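Local structure of type I modular polyketide synthase (Streptomyces albus subsp. albus, 6IYT) at residues Pro44-Ala49 with Ser80-Arg85; Ala108-Gly113 with Gly427-Leu432. The protein probably transfers an extender acyl group, thought to be ethylmalonyl, from coenzyme A to an acyl carrier protein during assembly of the polyether salinomycin. One frame throughout, in Å; residues are numbered along the deposited sequence.

Contact 1 (Pro44-Ala49 with Ser80-Arg85); sequences PWIVSA and SLAATR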
ATOM      1  N   PRO A  44       6.948 -20.899   0.744  1.00  6.05           N
ATOM      2  CA  PRO A  44       7.663 -20.576  -0.495  1.00  6.17           C
ATOM      3  C   PRO A  44       8.909 -21.413  -0.689  1.00  5.63           C
ATOM      4  O   PRO A  44       9.660 -21.630   0.239  1.00  5.20           O
ATOM      5  CB  PRO A  44       8.052 -19.117  -0.285  1.00  6.19           C
ATOM      6  CG  PRO A  44       8.374 -19.045   1.170  1.00  6.44           C
ATOM      7  CD  PRO A  44       7.373 -20.009   1.842  1.00  5.99           C
ATOM      8  N   TRP A  45       9.127 -21.870  -1.921  1.00  6.02           N
ATOM      9  CA  TRP A  45      10.388 -22.432  -2.333  1.00  5.91           C
ATOM     10  C   TRP A  45      11.034 -21.444  -3.316  1.00  5.79           C
ATOM     11  O   TRP A  45      10.493 -21.223  -4.419  1.00  6.11           O
ATOM     12  CB  TRP A  45      10.162 -23.754  -3.069  1.00  6.91           C
ATOM     13  CG  TRP A  45       9.919 -24.921  -2.214  1.00  7.91           C
ATOM     14  CD1 TRP A  45       9.770 -24.938  -0.840  1.00  7.77           C
ATOM     15  CD2 TRP A  45       9.867 -26.285  -2.643  1.00  8.57           C
ATOM     16  NE1 TRP A  45       9.544 -26.225  -0.415  1.00  8.05           N
ATOM     17  CE2 TRP A  45       9.609 -27.071  -1.500  1.00  8.91           C
ATOM     18  CE3 TRP A  45       9.995 -26.923  -3.900  1.00 10.30           C
ATOM     19  CZ2 TRP A  45       9.475 -28.465  -1.570  1.00  9.83           C
ATOM     20  CZ3 TRP A  45       9.885 -28.282  -3.964  1.00 10.23           C
ATOM     21  CH2 TRP A  45       9.628 -29.050  -2.805  1.00 11.34           C
ATOM     22  N   ILE A  46      12.129 -20.808  -2.908  1.00  5.35           N
ATOM     23  CA  ILE A  46      12.754 -19.801  -3.743  1.00  5.43           C
ATOM     24  C   ILE A  46      13.920 -20.432  -4.494  1.00  5.31           C
ATOM     25  O   ILE A  46      14.499 -21.377  -4.017  1.00  4.94           O
ATOM     26  CB  ILE A  46      13.210 -18.553  -2.969  1.00  5.95           C
ATOM     27  CG1 ILE A  46      14.411 -18.849  -2.106  1.00  7.01           C
ATOM     28  CG2 ILE A  46      12.067 -18.012  -2.115  1.00  6.04           C
ATOM     29  CD1 ILE A  46      14.965 -17.624  -1.448  1.00  7.37           C
ATOM     30  N   VAL A  47      14.026 -20.100  -5.773  1.00  5.37           N
ATOM     31  CA  VAL A  47      15.075 -20.665  -6.655  1.00  5.77           C
ATOM     32  C   VAL A  47      15.710 -19.541  -7.458  1.00  5.43           C
ATOM     33  O   VAL A  47      15.009 -18.631  -7.917  1.00  5.07           O
ATOM     34  CB  VAL A  47      14.449 -21.697  -7.643  1.00  6.56           C
ATOM     35  CG1 VAL A  47      15.508 -22.566  -8.286  1.00  7.38           C
ATOM     36  CG2 VAL A  47      13.443 -22.563  -6.930  1.00  7.76           C
ATOM     37  N   SER A  48      17.023 -19.626  -7.722  1.00  4.96           N
ATOM     38  CA  SER A  48      17.667 -18.633  -8.548  1.00  5.05           C
ATOM     39  C   SER A  48      18.871 -19.194  -9.257  1.00  5.35           C
ATOM     40  O   SER A  48      19.437 -20.228  -8.848  1.00  5.49           O
ATOM     41  CB  SER A  48      18.080 -17.404  -7.727  1.00  5.48           C
ATOM     42  OG  SER A  48      19.110 -17.718  -6.803  1.00  6.35           O
ATOM     43  N   ALA A  49      19.200 -18.567 -10.365  1.00  5.98           N
ATOM     44  CA  ALA A  49      20.315 -19.016 -11.228  1.00  5.98           C
ATOM     45  C   ALA A  49      20.772 -17.840 -12.076  1.00  7.58           C
ATOM     46  O   ALA A  49      20.278 -16.736 -11.914  1.00  6.65           O
ATOM     47  CB  ALA A  49      19.860 -20.154 -12.112  1.00  6.65           C
ATOM     48  N   SER A  80      15.580 -24.374   3.716  1.00  8.61           N
ATOM     49  CA  SER A  80      16.937 -24.632   3.246  1.00  9.28           C
ATOM     50  C   SER A  80      17.271 -23.815   1.973  1.00  9.50           C
ATOM     51  O   SER A  80      18.364 -23.270   1.831  1.00 10.31           O
ATOM     52  CB  SER A  80      17.124 -26.123   2.991  1.00 11.51           C
ATOM     53  OG  SER A  80      16.920 -26.867   4.192  1.00 12.25           O
ATOM     54  N   LEU A  81      16.317 -23.736   1.071  1.00  9.62           N
ATOM     55  CA  LEU A  81      16.460 -22.914  -0.123  1.00  9.49           C
ATOM     56  C   LEU A  81      16.688 -21.452   0.262  1.00 11.80           C
ATOM     57  O   LEU A  81      17.411 -20.741  -0.417  1.00 13.76           O
ATOM     58  CB  LEU A  81      15.223 -23.030  -0.983  1.00  8.44           C
ATOM     59  CG  LEU A  81      15.074 -24.358  -1.716  1.00  8.82           C
ATOM     60  CD1 LEU A  81      13.670 -24.514  -2.193  1.00  9.47           C
ATOM     61  CD2 LEU A  81      16.062 -24.474  -2.893  1.00  8.55           C
ATOM     62  N   ALA A  82      16.010 -20.996   1.319  1.00  9.38           N
ATOM     63  CA  ALA A  82      16.127 -19.606   1.758  1.00  9.76           C
ATOM     64  C   ALA A  82      17.454 -19.348   2.475  1.00 13.57           C
ATOM     65  O   ALA A  82      17.996 -18.263   2.393  1.00 15.84           O
ATOM     66  CB  ALA A  82      14.955 -19.235   2.658  1.00 10.99           C
ATOM     67  N   ALA A  83      17.954 -20.335   3.215  1.00 13.35           N
ATOM     68  CA  ALA A  83      19.068 -20.093   4.093  1.00 17.12           C
ATOM     69  C   ALA A  83      20.399 -20.378   3.395  1.00 22.28           C
ATOM     70  O   ALA A  83      21.395 -19.778   3.728  1.00 29.02           O
ATOM     71  CB  ALA A  83      18.929 -20.923   5.366  1.00 17.72           C
ATOM     72  N   THR A  84      20.411 -21.323   2.450  1.00 22.98           N
ATOM     73  CA  THR A  84      21.673 -21.992   2.051  1.00 25.74           C
ATOM     74  C   THR A  84      22.052 -21.708   0.605  1.00 25.28           C
ATOM     75  O   THR A  84      23.142 -22.060   0.164  1.00 26.89           O
ATOM     76  CB  THR A  84      21.635 -23.538   2.279  1.00 28.58           C
ATOM     77  OG1 THR A  84      20.851 -24.175   1.258  1.00 29.15           O
ATOM     78  CG2 THR A  84      21.055 -23.882   3.648  1.00 27.91           C
ATOM     79  N   ARG A  85      21.171 -21.045  -0.130  1.00 25.04           N
ATOM     80  CA  ARG A  85      21.456 -20.722  -1.512  1.00 27.88           C
ATOM     81  C   ARG A  85      21.785 -19.243  -1.628  1.00 25.03           C
ATOM     82  O   ARG A  85      21.113 -18.411  -1.034  1.00 22.51           O
ATOM     83  CB  ARG A  85      20.258 -21.064  -2.409  1.00 26.79           C
ATOM     84  CG  ARG A  85      20.014 -22.550  -2.598  1.00 25.37           C
ATOM     85  CD  ARG A  85      21.106 -23.201  -3.438  1.00 28.37           C
ATOM     86  NE  ARG A  85      20.547 -24.255  -4.276  1.00 32.64           N
ATOM     87  CZ  ARG A  85      20.872 -25.538  -4.199  1.00 32.30           C
ATOM     88  NH1 ARG A  85      20.204 -26.424  -4.933  1.00 30.01           N
ATOM     89  NH2 ARG A  85      21.844 -25.945  -3.364  1.00 36.16           N
TER
HETATM   90  O   HOH W   1      17.316 -20.876  -3.470  1.00 10.10           O
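Leu81 of helix 74-84 sits against Trp45 and Ile46 on the outermost strand 43-49. The axes of the two segments come within 7.5 Å and cross at 45°; Ile46 and Leu81 have the nearest CA atoms across them. The tight part is the Leu81 side chain wrapped round the Ile46 carbonyl: CB of Leu81 lies 3.5 Å from O of Ile46, and CD2 of Leu81 is 3.6 Å from that same oxygen. With CG of Leu81 anti to its own carbonyl carbon (chi1 -73°), CD1 swings on to Trp45, 3.7 Å from Trp45 CB, and meets the root of the indole obliquely. The indole continues under helix 52-67, touching Leu62 and Val66, and its NE1 donates to Ala74 O. Ile46 projects from the other face of the sheet, toward Val93 and Trp439; its CG1, set between backbone N and carbonyl carbon (chi1 72°), carries CD1 to 3.9 Å from Ala82 CA. Toward Arg85 the packing gives way to water. One molecule donates to Ile46 O at 2.9 Å and to Leu81 O at 3.1 Å, linking the strand carbonyl, which points away from strand 90-96, to the helix carbonyl. In the exposed last turn, Thr84 OG1 donates to Ser80 O at 2.7 Å from the opposite face of that carbonyl to Thr84 N. Arg85 NH1 turns instead to Pro462 O. Antiparallel strands 43-49, 90-96 and 111-114, with helices 52-67 and 74-84 beside them, form the small alpha/beta linker subdomain that in modular polyketide synthases precedes the acyltransferase core, and here one of its helices packs across its edge strand.

Contact 2 (Ala108-Gly113 with Gly427-Leu432); sequences APDVAG and GPRRVL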
ATOM      1  N   ALA A 108       5.861 -24.723 -13.161  1.00 11.75           N
ATOM      2  CA  ALA A 108       5.233 -23.445 -13.531  1.00 12.83           C
ATOM      3  C   ALA A 108       5.166 -22.498 -12.356  1.00 10.94           C
ATOM      4  O   ALA A 108       4.119 -22.375 -11.709  1.00 10.32           O
ATOM      5  CB  ALA A 108       3.835 -23.686 -14.060  1.00 16.49           C
ATOM      6  N   PRO A 109       6.297 -21.903 -12.000  1.00  8.64           N
ATOM      7  CA  PRO A 109       6.325 -21.218 -10.720  1.00  8.29           C
ATOM      8  C   PRO A 109       5.305 -20.089 -10.634  1.00  8.14           C
ATOM      9  O   PRO A 109       5.023 -19.409 -11.638  1.00  9.25           O
ATOM     10  CB  PRO A 109       7.740 -20.653 -10.665  1.00  8.60           C
ATOM     11  CG  PRO A 109       8.538 -21.653 -11.442  1.00  9.83           C
ATOM     12  CD  PRO A 109       7.639 -22.057 -12.574  1.00  9.56           C
ATOM     13  N   ASP A 110       4.890 -19.786  -9.437  1.00  8.00           N
ATOM     14  CA  ASP A 110       3.906 -18.715  -9.213  1.00  9.75           C
ATOM     15  C   ASP A 110       4.406 -17.323  -9.643  1.00  9.39           C
ATOM     16  O   ASP A 110       3.661 -16.541 -10.238  1.00 10.63           O
ATOM     17  CB  ASP A 110       3.479 -18.718  -7.748  1.00 10.74           C
ATOM     18  CG  ASP A 110       2.883 -20.080  -7.307  1.00 13.65           C
ATOM     19  OD1 ASP A 110       3.673 -21.031  -7.032  1.00 11.88           O
ATOM     20  OD2 ASP A 110       1.626 -20.194  -7.185  1.00 15.66           O
ATOM     21  N   VAL A 111       5.666 -17.034  -9.375  1.00  7.38           N
ATOM     22  CA  VAL A 111       6.253 -15.733  -9.672  1.00  7.42           C
ATOM     23  C   VAL A 111       7.651 -15.979 -10.192  1.00  7.19           C
ATOM     24  O   VAL A 111       8.391 -16.816  -9.638  1.00  6.99           O
ATOM     25  CB  VAL A 111       6.345 -14.843  -8.389  1.00  6.46           C
ATOM     26  CG1 VAL A 111       6.872 -13.486  -8.730  1.00  6.21           C
ATOM     27  CG2 VAL A 111       4.981 -14.696  -7.746  1.00  6.59           C
ATOM     28  N   ALA A 112       8.009 -15.287 -11.257  1.00  7.37           N
ATOM     29  CA  ALA A 112       9.356 -15.357 -11.802  1.00  8.07           C
ATOM     30  C   ALA A 112       9.767 -14.013 -12.297  1.00  9.89           C
ATOM     31  O   ALA A 112       8.925 -13.207 -12.749  1.00  9.89           O
ATOM     32  CB  ALA A 112       9.446 -16.382 -12.914  1.00  9.76           C
ATOM     33  N   GLY A 113      11.047 -13.730 -12.216  1.00  9.05           N
ATOM     34  CA  GLY A 113      11.537 -12.450 -12.672  1.00 10.73           C
ATOM     35  C   GLY A 113      13.048 -12.369 -12.718  1.00 12.05           C
ATOM     36  O   GLY A 113      13.746 -13.336 -12.436  1.00 11.88           O
ATOM     37  N   GLY A 427      -4.474 -13.053   2.616  1.00  6.08           N
ATOM     38  CA  GLY A 427      -3.807 -13.949   3.534  1.00  5.92           C
ATOM     39  C   GLY A 427      -2.372 -14.288   3.150  1.00  5.98           C
ATOM     40  O   GLY A 427      -1.711 -13.556   2.416  1.00  5.91           O
ATOM     41  N   PRO A 428      -1.882 -15.416   3.642  1.00  6.53           N
ATOM     42  CA  PRO A 428      -0.474 -15.644   3.458  1.00  6.52           C
ATOM     43  C   PRO A 428      -0.080 -15.791   2.008  1.00  6.74           C
ATOM     44  O   PRO A 428       0.995 -15.327   1.622  1.00  6.74           O
ATOM     45  CB  PRO A 428      -0.236 -16.933   4.228  1.00  7.36           C
ATOM     46  CG  PRO A 428      -1.221 -16.864   5.316  1.00  7.00           C
ATOM     47  CD  PRO A 428      -2.435 -16.228   4.734  1.00  7.48           C
ATOM     48  N   ARG A 429      -0.931 -16.389   1.177  1.00  6.01           N
ATOM     49  CA  ARG A 429      -0.561 -16.476  -0.230  1.00  6.14           C
ATOM     50  C   ARG A 429      -0.315 -15.075  -0.823  1.00  5.47           C
ATOM     51  O   ARG A 429       0.685 -14.851  -1.515  1.00  4.90           O
ATOM     52  CB  ARG A 429      -1.573 -17.230  -1.062  1.00  7.17           C
ATOM     53  CG  ARG A 429      -1.251 -17.117  -2.561  1.00  8.33           C
ATOM     54  CD  ARG A 429      -2.206 -17.903  -3.420  1.00  9.21           C
ATOM     55  NE  ARG A 429      -1.925 -19.314  -3.350  1.00  9.57           N
ATOM     56  CZ  ARG A 429      -0.986 -19.911  -4.085  1.00 10.85           C
ATOM     57  NH1 ARG A 429      -0.832 -21.204  -4.003  1.00 13.48           N
ATOM     58  NH2 ARG A 429      -0.271 -19.210  -4.979  1.00 10.11           N
ATOM     59  N   ARG A 430      -1.221 -14.147  -0.573  1.00  4.94           N
ATOM     60  CA  ARG A 430      -1.047 -12.785  -1.078  1.00  4.73           C
ATOM     61  C   ARG A 430       0.229 -12.111  -0.570  1.00  4.48           C
ATOM     62  O   ARG A 430       0.960 -11.495  -1.347  1.00  4.36           O
ATOM     63  CB  ARG A 430      -2.269 -11.909  -0.746  1.00  5.02           C
ATOM     64  CG  ARG A 430      -2.171 -10.503  -1.290  1.00  5.55           C
ATOM     65  CD  ARG A 430      -2.118 -10.467  -2.786  1.00  6.34           C
ATOM     66  NE  ARG A 430      -0.761 -10.276  -3.314  1.00  6.53           N
ATOM     67  CZ  ARG A 430      -0.458 -10.187  -4.604  1.00  8.61           C
ATOM     68  NH1 ARG A 430      -1.365 -10.483  -5.534  1.00  7.86           N
ATOM     69  NH2 ARG A 430       0.787  -9.915  -4.974  1.00  7.08           N
ATOM     70  N   VAL A 431       0.508 -12.225   0.714  1.00  4.59           N
ATOM     71  CA  VAL A 431       1.745 -11.654   1.277  1.00  4.76           C
ATOM     72  C   VAL A 431       2.955 -12.271   0.583  1.00  4.62           C
ATOM     73  O   VAL A 431       3.880 -11.562   0.173  1.00  3.94           O
ATOM     74  CB  VAL A 431       1.827 -11.859   2.789  1.00  5.62           C
ATOM     75  CG1 VAL A 431       3.168 -11.400   3.332  1.00  6.06           C
ATOM     76  CG2 VAL A 431       0.681 -11.095   3.473  1.00  7.05           C
ATOM     77  N   LEU A 432       3.033 -13.592   0.602  1.00  4.45           N
ATOM     78  CA  LEU A 432       4.172 -14.271  -0.021  1.00  5.20           C
ATOM     79  C   LEU A 432       4.309 -13.930  -1.494  1.00  4.54           C
ATOM     80  O   LEU A 432       5.443 -13.876  -2.023  1.00  3.68           O
ATOM     81  CB  LEU A 432       4.051 -15.783   0.153  1.00  6.37           C
ATOM     82  CG  LEU A 432       4.204 -16.327   1.583  1.00  7.39           C
ATOM     83  CD1 LEU A 432       3.989 -17.834   1.587  1.00  8.89           C
ATOM     84  CD2 LEU A 432       5.553 -15.982   2.174  1.00  8.21           C
TER
HETATM   85  O   HOH W   2       0.837 -22.371  -6.145  1.00 16.42           O
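Arg429 runs extended from helix 428-439 as far as CD, then bends at chi3 (-75°), which carries its guanidinium to Asp110; Asp110 CG lies anti to its own carbonyl carbon, beside the backbone N, which puts OD2 on the Arg429 side. The side chains cross at about a right angle. Arg429 NH2 donates to Asp110 OD2 over 3.1 Å in a fairly straight salt-bridge hydrogen bond (160° at the hydrogen). The oxygen lies at the guanidinium edge, nearly in its plane, whereas the donor stands above the carboxylate plane, 48° out of it, and the two groups do not form the coplanar two-pronged pair. A water accepts from Arg429 NH1 at 3.0 Å and also sits very close to Asp110 OD2, too close for its bridging to be taken without caution. Asp110 OD1 accepts from Leu95 N; Asp110 and Val111, both facing Val93, form a classic beta bulge. The Arg429 side chain also touches Leu42 and Leu95. Joined by a single direct bond, perhaps helped by one water, and made between two exposed residues, the pair is probably a modest surface ion pair whose charges are partly screened by solvent.

Overall arrangement
Contact 1 closes before contact 2 opens along the chain, and their centres lie 14 Å apart on the same side of the chain's centre. Both reach the three-stranded antiparallel sheet, at strand 43-49 in contact 1 and at the start of 111-114 in contact 2, with 90-96 between them. Helix 74-84 lies beside the first edge, while helix 428-439, returning from more than 300 residues later, covers a face; it joins the pair directly, as Pro44 CD packs 4.0 Å from Leu432 CD1. Contact 1 is internal to the linker subdomain; contact 2, with the Pro44-Leu432 packing, joins that subdomain to a late helix of the acyltransferase sequence, consistent with the two forming one compact unit.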